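Local coordinates for protein putative oxidoreductase molybdopterin-binding subunit (Sulfolobus tokodaii, PDB 4ZOH) that probably acts as the molybdenum-bearing subunit of an oxidoreductase of the xanthine dehydrogenase and aldehyde oxidase family, binding pterin cytosine dinucleotide, at residues Leu155-Ser163 against Gln617-Phe625; Lys258-Val266 against Phe342-Val350. One frame throughout, in Å; residues are numbered along the deposited sequence.

Contact 1: Leu155-Ser163 against Gln617-Phe625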
loop_
_atom_site.group_PDB
_atom_site.type_symbol
_atom_site.label_atom_id
_atom_site.label_comp_id
_atom_site.label_asym_id
_atom_site.label_seq_id
_atom_site.Cartn_x
_atom_site.Cartn_y
_atom_site.Cartn_z
ATOM N N LEU A 155 30.376 9.803 40.531
ATOM C CA LEU A 155 29.693 10.563 39.474
ATOM C C LEU A 155 28.604 9.711 38.874
ATOM O O LEU A 155 28.840 8.556 38.567
ATOM C CB LEU A 155 30.684 10.950 38.369
ATOM C CG LEU A 155 31.958 11.688 38.735
ATOM C CD1 LEU A 155 32.805 11.924 37.492
ATOM C CD2 LEU A 155 31.587 12.960 39.497
ATOM N N ILE A 156 27.431 10.303 38.691
ATOM C CA ILE A 156 26.332 9.687 38.079
ATOM C C ILE A 156 26.055 10.267 36.665
ATOM O O ILE A 156 26.042 11.506 36.452
ATOM C CB ILE A 156 25.104 9.865 38.939
ATOM C CG1 ILE A 156 25.383 9.274 40.329
ATOM C CG2 ILE A 156 23.870 9.299 38.201
ATOM C CD1 ILE A 156 24.152 9.091 41.199
ATOM N N ASN A 157 25.793 9.349 35.728
ATOM C CA ASN A 157 25.302 9.651 34.413
ATOM C C ASN A 157 23.959 8.996 34.359
ATOM O O ASN A 157 23.855 7.760 34.254
ATOM C CB ASN A 157 26.341 9.152 33.399
ATOM C CG ASN A 157 26.077 9.659 31.967
ATOM O OD1 ASN A 157 25.081 9.249 31.333
ATOM N ND2 ASN A 157 27.031 10.478 31.406
ATOM N N GLN A 158 22.922 9.799 34.512
ATOM C CA GLN A 158 21.607 9.264 34.838
ATOM C C GLN A 158 20.941 8.587 33.637
ATOM O O GLN A 158 21.357 8.782 32.482
ATOM C CB GLN A 158 20.683 10.361 35.390
ATOM C CG GLN A 158 19.964 11.292 34.369
ATOM C CD GLN A 158 20.847 12.292 33.580
ATOM O OE1 GLN A 158 22.037 12.100 33.347
ATOM N NE2 GLN A 158 20.206 13.367 33.111
ATOM N N ARG A 159 19.895 7.806 33.898
ATOM C CA ARG A 159 19.099 7.213 32.799
ATOM C C ARG A 159 18.367 8.321 31.961
ATOM O O ARG A 159 17.758 9.192 32.525
ATOM C CB ARG A 159 18.050 6.353 33.420
ATOM C CG ARG A 159 17.475 5.325 32.475
ATOM C CD ARG A 159 16.663 4.314 33.330
ATOM N NE ARG A 159 16.328 3.108 32.581
ATOM C CZ ARG A 159 17.174 2.137 32.300
ATOM N NH1 ARG A 159 16.765 1.096 31.556
ATOM N NH2 ARG A 159 18.434 2.192 32.709
ATOM N N VAL A 160 18.367 8.207 30.650
ATOM C CA VAL A 160 17.517 9.115 29.838
ATOM C C VAL A 160 16.697 8.263 28.851
ATOM O O VAL A 160 16.927 7.056 28.762
ATOM C CB VAL A 160 18.400 10.125 29.036
ATOM C CG1 VAL A 160 19.139 11.105 29.991
ATOM C CG2 VAL A 160 19.375 9.357 28.166
ATOM N N ILE A 161 15.786 8.902 28.092
ATOM C CA ILE A 161 14.965 8.201 27.140
ATOM C C ILE A 161 15.055 8.873 25.761
ATOM O O ILE A 161 14.791 10.075 25.647
ATOM C CB ILE A 161 13.522 8.191 27.641
ATOM C CG1 ILE A 161 13.465 7.493 29.028
ATOM C CG2 ILE A 161 12.602 7.456 26.642
ATOM C CD1 ILE A 161 12.137 7.758 29.768
ATOM N N ALA A 162 15.442 8.094 24.750
ATOM C CA ALA A 162 15.657 8.534 23.396
ATOM C C ALA A 162 14.568 9.487 22.867
ATOM O O ALA A 162 14.898 10.553 22.336
ATOM C CB ALA A 162 15.875 7.349 22.493
ATOM N N SER A 163 13.292 9.152 23.126
ATOM C CA SER A 163 12.149 9.997 22.788
ATOM C C SER A 163 12.158 10.532 21.318
ATOM O O SER A 163 11.903 11.718 21.130
ATOM C CB SER A 163 12.045 11.182 23.767
ATOM O OG SER A 163 12.273 10.797 25.091
ATOM N N GLN A 617 20.453 16.450 28.525
ATOM C CA GLN A 617 20.826 15.443 29.563
ATOM C C GLN A 617 21.403 16.160 30.828
ATOM O O GLN A 617 20.940 15.885 31.990
ATOM C CB GLN A 617 21.866 14.425 29.017
ATOM C CG GLN A 617 22.209 13.374 30.111
ATOM C CD GLN A 617 23.120 12.231 29.758
ATOM O OE1 GLN A 617 23.766 12.147 28.680
ATOM N NE2 GLN A 617 23.217 11.310 30.721
ATOM N N ALA A 618 22.346 17.093 30.595
ATOM C CA ALA A 618 22.934 17.950 31.685
ATOM C C ALA A 618 21.873 18.751 32.418
ATOM O O ALA A 618 21.825 18.770 33.671
ATOM C CB ALA A 618 24.011 18.903 31.134
ATOM N N LEU A 619 20.955 19.333 31.664
ATOM C CA LEU A 619 20.071 20.367 32.265
ATOM C C LEU A 619 18.619 20.004 32.425
ATOM O O LEU A 619 17.934 20.679 33.179
ATOM C CB LEU A 619 20.148 21.703 31.479
ATOM C CG LEU A 619 21.506 22.342 31.249
ATOM C CD1 LEU A 619 21.295 23.600 30.351
ATOM C CD2 LEU A 619 22.163 22.638 32.636
ATOM N N LEU A 620 18.103 19.029 31.676
ATOM C CA LEU A 620 16.625 18.858 31.692
ATOM C C LEU A 620 16.188 17.444 31.982
ATOM O O LEU A 620 15.341 17.241 32.837
ATOM C CB LEU A 620 15.976 19.312 30.358
ATOM C CG LEU A 620 15.995 20.806 29.958
ATOM C CD1 LEU A 620 15.814 20.979 28.446
ATOM C CD2 LEU A 620 14.863 21.502 30.688
ATOM N N GLU A 621 16.734 16.506 31.225
ATOM C CA GLU A 621 16.161 15.170 31.144
ATOM C C GLU A 621 16.602 14.247 32.289
ATOM O O GLU A 621 17.675 14.441 32.837
ATOM C CB GLU A 621 16.594 14.574 29.812
ATOM C CG GLU A 621 15.672 15.148 28.708
ATOM C CD GLU A 621 16.113 14.778 27.314
ATOM O OE1 GLU A 621 16.624 13.677 27.096
ATOM O OE2 GLU A 621 16.019 15.638 26.397
ATOM N N GLY A 622 15.777 13.232 32.599
ATOM C CA GLY A 622 16.152 12.096 33.442
ATOM C C GLY A 622 15.046 11.086 33.606
ATOM O O GLY A 622 13.871 11.414 33.777
ATOM N N ALA A 623 15.403 9.820 33.521
ATOM C CA ALA A 623 14.341 8.821 33.681
ATOM C C ALA A 623 14.487 8.271 35.131
ATOM O O ALA A 623 15.469 7.584 35.435
ATOM C CB ALA A 623 14.468 7.736 32.588
ATOM N N PHE A 624 13.519 8.586 35.987
ATOM C CA PHE A 624 13.496 8.125 37.332
ATOM C C PHE A 624 12.226 7.325 37.686
ATOM O O PHE A 624 11.129 7.630 37.191
ATOM C CB PHE A 624 13.680 9.323 38.312
ATOM C CG PHE A 624 14.936 10.137 38.031
ATOM C CD1 PHE A 624 16.243 9.544 38.183
ATOM C CD2 PHE A 624 14.844 11.489 37.588
ATOM C CE1 PHE A 624 17.432 10.279 37.884
ATOM C CE2 PHE A 624 16.024 12.217 37.301
ATOM C CZ PHE A 624 17.306 11.608 37.427
ATOM N N PHE A 625 12.410 6.363 38.609
ATOM C CA PHE A 625 11.351 5.431 39.056
ATOM C C PHE A 625 10.939 5.686 40.469
ATOM O O PHE A 625 11.758 5.997 41.296
ATOM C CB PHE A 625 11.847 4.000 38.939
ATOM C CG PHE A 625 12.246 3.644 37.544
ATOM C CD1 PHE A 625 11.294 3.125 36.645
ATOM C CD2 PHE A 625 13.566 3.857 37.095
ATOM C CE1 PHE A 625 11.666 2.781 35.352
ATOM C CE2 PHE A 625 13.923 3.553 35.776
ATOM C CZ PHE A 625 12.962 3.030 34.903
HETATM O O HOH W 1 26.376 11.992 29.131
#
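At the edge of a mixed beta-sheet, where strand 149-161 is an outermost member within the chain, Asn157 and Gln158 grip Gln617 at the C-terminal end of helix 600-619, and Arg159 and Ile161 meet the loop that follows. Gln617 suits a helix end that faces two strand amides, its long side chain reaching out with CG anti to the backbone N (chi1 -179°). Its NE2 spends both hydrogens, giving one to Asn157 OD1 at 2.8 Å and one to Gln158 OE1 at 3.0 Å. Both acceptors lie close to the Gln617 amide plane, yet NE2 stands above the carbonyl plane of each, and the Asn157 and Gln617 amides are turned 82° apart. A water links Asn157 ND2 to Gln617 OE1, which also accepts from Arg256.

Gln158 runs past Gln617 in the opposite sense, and its bend at chi2 (-69°) carries NE2 to two carbonyls, Glu621 O at 2.8 Å and Gln617 O at 2.9 Å. Leu620 is the first residue to leave the helical backbone conformation, so this side-chain amide serves carbonyls where the helix gives way to loop. The two segments come from the two molybdopterin cofactor-binding regions of the chain, and the contact joins them about 11 Å from the bound cofactor, measured from the Val160 side chain.

Farther along, Ala623 N donates to Arg159 O at 2.6 Å, and Gly622 CA makes a CA-H...O contact with the same oxygen. A side chain on Gly622 would run into the Phe624 ring. The small Ala623 CB fits against Ile161 CD1, 3.7 Å away, while Arg159 CD meets the edge of the Phe625 ring at 3.8 Å from CE2 and its guanidinium goes on to a salt bridge with Asp257.

Contact 2: Lys258-Val266 against Phe342-Val350; sequences KKLKFEVAV and FIERIVNIV
Phe262 and Ile346 meet face-on: Ile346 CG1 sits over the centre of the Phe262 ring, 3.6 Å from the centroid and only 3° off the normal, and Ile346 CD1 rests on the same face nearer CG, at 3.8 Å from Phe262 CG. With chi1 at 79°, the ring stands out from its strand and turns that face to Ile346. Its far end, CZ, touches Ile349 CD1 obliquely. An alanine here is likely to leave Ile346 CG1 and CD1 without the flat surface they lie on and to open a gap beneath the helix.

A second CH-pi contact has the roles exchanged, the ring now on the helix: Leu260 CB lies over the centre of the Phe342 ring, 3.7 Å from the centroid. At the rim of that ring, Lys258 O comes 3.4 Å from Phe342 CZ, the carbonyl facing the slightly positive ring edge. Beyond the rings the branched residues take over. Ile346 CG2 turns to Val264 CG2 at 3.8 Å, Val264 CG1 meets Val350 CG2 at 3.6 Å, and Val266 and Val350 meet tip to tip, CG1 to CG1, at 3.7 Å. Beta-branched valine suits the strand and packs compactly against the helix.

Ile272 of the neighbouring strand 272-282 backs Val264, Val266 and Val350, and Leu305 lies against Phe342. Lys258 starts toward the helix, but its NZ is held by Glu294 and Glu338. Even-numbered strand residues face the helix, which offers Phe342, Ile346, Ile349 and Val350 at three- and four-residue spacing. With the segment axes 10.1 Å apart and crossing at -52°, the helix lies obliquely across one face of the mixed sheet, an apolar helix-on-sheet packing within the molybdopterin cofactor-binding domain.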
loop_
_atom_site.group_PDB
_atom_site.type_symbol
_atom_site.label_atom_id
_atom_site.label_comp_id
_atom_site.label_asym_id
_atom_site.label_seq_id
_atom_site.Cartn_x
_atom_site.Cartn_y
_atom_site.Cartn_z
ATOM N N LYS A 258 24.717 4.967 34.139
ATOM C CA LYS A 258 26.002 4.441 34.638
ATOM C C LYS A 258 26.606 5.313 35.744
ATOM O O LYS A 258 26.498 6.531 35.698
ATOM C CB LYS A 258 27.003 4.233 33.509
ATOM C CG LYS A 258 26.442 3.424 32.377
ATOM C CD LYS A 258 27.403 3.318 31.247
ATOM C CE LYS A 258 26.846 2.301 30.261
ATOM N NZ LYS A 258 25.541 2.856 29.722
ATOM N N LYS A 259 27.232 4.672 36.725
ATOM C CA LYS A 259 27.812 5.290 37.935
ATOM C C LYS A 259 29.308 4.994 37.989
ATOM O O LYS A 259 29.720 3.808 37.845
ATOM C CB LYS A 259 27.154 4.655 39.173
ATOM C CG LYS A 259 27.260 5.476 40.460
ATOM C CD LYS A 259 26.795 4.712 41.696
ATOM C CE LYS A 259 25.469 5.232 42.127
ATOM N NZ LYS A 259 25.270 4.767 43.513
ATOM N N LEU A 260 30.137 6.023 38.194
ATOM C CA LEU A 260 31.582 5.784 38.436
ATOM C C LEU A 260 31.996 6.202 39.845
ATOM O O LEU A 260 31.834 7.388 40.213
ATOM C CB LEU A 260 32.472 6.471 37.400
ATOM C CG LEU A 260 33.937 6.138 37.533
ATOM C CD1 LEU A 260 34.205 4.705 37.088
ATOM C CD2 LEU A 260 34.729 7.101 36.651
ATOM N N LYS A 261 32.451 5.211 40.646
ATOM C CA LYS A 261 33.152 5.435 41.947
ATOM C C LYS A 261 34.588 5.558 41.505
ATOM O O LYS A 261 35.153 4.592 40.936
ATOM C CB LYS A 261 33.030 4.239 42.899
ATOM C CG LYS A 261 31.641 3.579 43.009
ATOM C CD LYS A 261 30.750 4.195 44.093
ATOM C CE LYS A 261 29.526 3.352 44.446
ATOM N NZ LYS A 261 29.911 2.130 45.219
ATOM N N PHE A 262 35.181 6.749 41.674
ATOM C CA PHE A 262 36.533 6.976 41.080
ATOM C C PHE A 262 37.520 7.443 42.144
ATOM O O PHE A 262 37.133 7.985 43.165
ATOM C CB PHE A 262 36.505 7.950 39.861
ATOM C CG PHE A 262 36.420 9.419 40.246
ATOM C CD1 PHE A 262 37.581 10.150 40.595
ATOM C CD2 PHE A 262 35.194 10.058 40.309
ATOM C CE1 PHE A 262 37.495 11.475 41.015
ATOM C CE2 PHE A 262 35.101 11.388 40.688
ATOM C CZ PHE A 262 36.258 12.103 41.027
ATOM N N GLU A 263 38.803 7.276 41.872
ATOM C CA GLU A 263 39.791 7.953 42.650
ATOM C C GLU A 263 40.825 8.348 41.647
ATOM O O GLU A 263 41.246 7.528 40.837
ATOM C CB GLU A 263 40.357 7.035 43.769
ATOM C CG GLU A 263 41.796 7.341 44.217
ATOM C CD GLU A 263 42.263 6.534 45.438
ATOM O OE1 GLU A 263 42.902 7.134 46.362
ATOM O OE2 GLU A 263 41.981 5.309 45.492
ATOM N N VAL A 264 41.263 9.617 41.694
ATOM C CA VAL A 264 42.225 10.026 40.658
ATOM C C VAL A 264 43.534 10.379 41.367
ATOM O O VAL A 264 43.539 10.991 42.447
ATOM C CB VAL A 264 41.641 11.167 39.714
ATOM C CG1 VAL A 264 41.239 12.395 40.503
ATOM C CG2 VAL A 264 42.575 11.553 38.596
ATOM N N ALA A 265 44.618 10.009 40.704
ATOM C CA ALA A 265 45.934 10.308 41.156
ATOM C C ALA A 265 46.565 11.420 40.323
ATOM O O ALA A 265 46.820 11.300 39.098
ATOM C CB ALA A 265 46.805 9.051 41.120
ATOM N N VAL A 266 46.882 12.499 41.034
ATOM C CA VAL A 266 47.472 13.661 40.387
ATOM C C VAL A 266 48.768 14.157 41.018
ATOM O O VAL A 266 48.961 14.024 42.254
ATOM C CB VAL A 266 46.458 14.829 40.355
ATOM C CG1 VAL A 266 45.176 14.388 39.625
ATOM C CG2 VAL A 266 46.161 15.383 41.764
ATOM N N PHE A 342 32.725 11.066 32.291
ATOM C CA PHE A 342 33.520 10.723 33.442
ATOM C C PHE A 342 34.914 11.357 33.441
ATOM O O PHE A 342 35.214 12.059 34.411
ATOM C CB PHE A 342 33.528 9.194 33.702
ATOM C CG PHE A 342 32.152 8.637 34.138
ATOM C CD1 PHE A 342 31.399 9.277 35.064
ATOM C CD2 PHE A 342 31.654 7.474 33.578
ATOM C CE1 PHE A 342 30.161 8.765 35.472
ATOM C CE2 PHE A 342 30.442 6.947 33.977
ATOM C CZ PHE A 342 29.673 7.597 34.896
ATOM N N ILE A 343 35.733 11.161 32.397
ATOM C CA ILE A 343 37.054 11.729 32.398
ATOM C C ILE A 343 37.021 13.290 32.401
ATOM O O ILE A 343 37.820 13.918 33.100
ATOM C CB ILE A 343 37.998 11.161 31.300
ATOM C CG1 ILE A 343 39.464 11.588 31.561
ATOM C CG2 ILE A 343 37.562 11.494 29.851
ATOM C CD1 ILE A 343 40.005 11.164 32.934
ATOM N N GLU A 344 36.083 13.910 31.665
ATOM C CA GLU A 344 36.017 15.387 31.574
ATOM C C GLU A 344 35.499 16.025 32.844
ATOM O O GLU A 344 35.947 17.119 33.232
ATOM C CB GLU A 344 35.256 15.848 30.335
ATOM C CG GLU A 344 35.879 15.422 29.052
ATOM C CD GLU A 344 37.260 16.061 28.900
ATOM O OE1 GLU A 344 37.289 17.322 28.843
ATOM O OE2 GLU A 344 38.284 15.294 28.893
ATOM N N ARG A 345 34.645 15.343 33.577
ATOM C CA ARG A 345 34.312 15.830 34.888
ATOM C C ARG A 345 35.501 15.721 35.885
ATOM O O ARG A 345 35.815 16.677 36.619
ATOM C CB ARG A 345 33.113 15.093 35.420
ATOM C CG ARG A 345 31.797 15.407 34.660
ATOM C CD ARG A 345 31.368 16.852 34.877
ATOM N NE ARG A 345 31.101 17.100 36.284
ATOM C CZ ARG A 345 31.773 17.954 37.057
ATOM N NH1 ARG A 345 32.739 18.731 36.531
ATOM N NH2 ARG A 345 31.422 18.068 38.352
ATOM N N ILE A 346 36.151 14.562 35.902
ATOM C CA ILE A 346 37.263 14.294 36.786
ATOM C C ILE A 346 38.325 15.400 36.537
ATOM O O ILE A 346 38.729 16.006 37.485
ATOM C CB ILE A 346 37.827 12.850 36.554
ATOM C CG1 ILE A 346 36.913 11.802 37.254
ATOM C CG2 ILE A 346 39.264 12.705 37.085
ATOM C CD1 ILE A 346 37.095 10.417 36.661
ATOM N N VAL A 347 38.722 15.636 35.266
ATOM C CA VAL A 347 39.677 16.667 34.862
ATOM C C VAL A 347 39.302 18.049 35.464
ATOM O O VAL A 347 40.184 18.786 35.973
ATOM C CB VAL A 347 39.777 16.766 33.335
ATOM C CG1 VAL A 347 40.384 18.096 32.898
ATOM C CG2 VAL A 347 40.655 15.663 32.768
ATOM N N ASN A 348 38.016 18.391 35.466
ATOM C CA ASN A 348 37.643 19.680 36.030
ATOM C C ASN A 348 37.653 19.659 37.529
ATOM O O ASN A 348 37.907 20.695 38.190
ATOM C CB ASN A 348 36.296 20.187 35.517
ATOM C CG ASN A 348 36.421 21.096 34.333
ATOM O OD1 ASN A 348 37.250 20.915 33.396
ATOM N ND2 ASN A 348 35.621 22.144 34.399
ATOM N N ILE A 349 37.389 18.480 38.091
ATOM C CA ILE A 349 37.291 18.380 39.536
ATOM C C ILE A 349 38.707 18.597 40.057
ATOM O O ILE A 349 38.897 19.247 41.052
ATOM C CB ILE A 349 36.670 17.034 39.995
ATOM C CG1 ILE A 349 35.159 17.116 39.893
ATOM C CG2 ILE A 349 37.140 16.664 41.405
ATOM C CD1 ILE A 349 34.585 15.755 39.673
ATOM N N VAL A 350 39.676 18.066 39.343
ATOM C CA VAL A 350 41.053 18.153 39.729
ATOM C C VAL A 350 41.481 19.631 39.582
ATOM O O VAL A 350 41.919 20.210 40.580
ATOM C CB VAL A 350 41.909 17.243 38.856
ATOM C CG1 VAL A 350 43.382 17.579 39.024
ATOM C CG2 VAL A 350 41.661 15.783 39.220
#

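How the contacts relate
Both contacts are largely buried and use the same sheet, since strands 149-161 and 254-266 are neighbours in it; probable backbone hydrogen bonds, Leu155 N to Leu260 O and Asn157 N to Lys258 O, join them. Leu155 also packs on Phe262 and Phe342, so one edge of contact 2 rests on the strand of contact 1. Their chemistry differs with place. Contact 2, on the sheet's face, is almost wholly aliphatic and aromatic, and no other protein chain touches its segments. Contact 1, at the sheet's outer strand, relies on amides, carbonyls and a water, includes an exposed Phe624, and borders another protein chain, where a basic side chain pairs with Glu621.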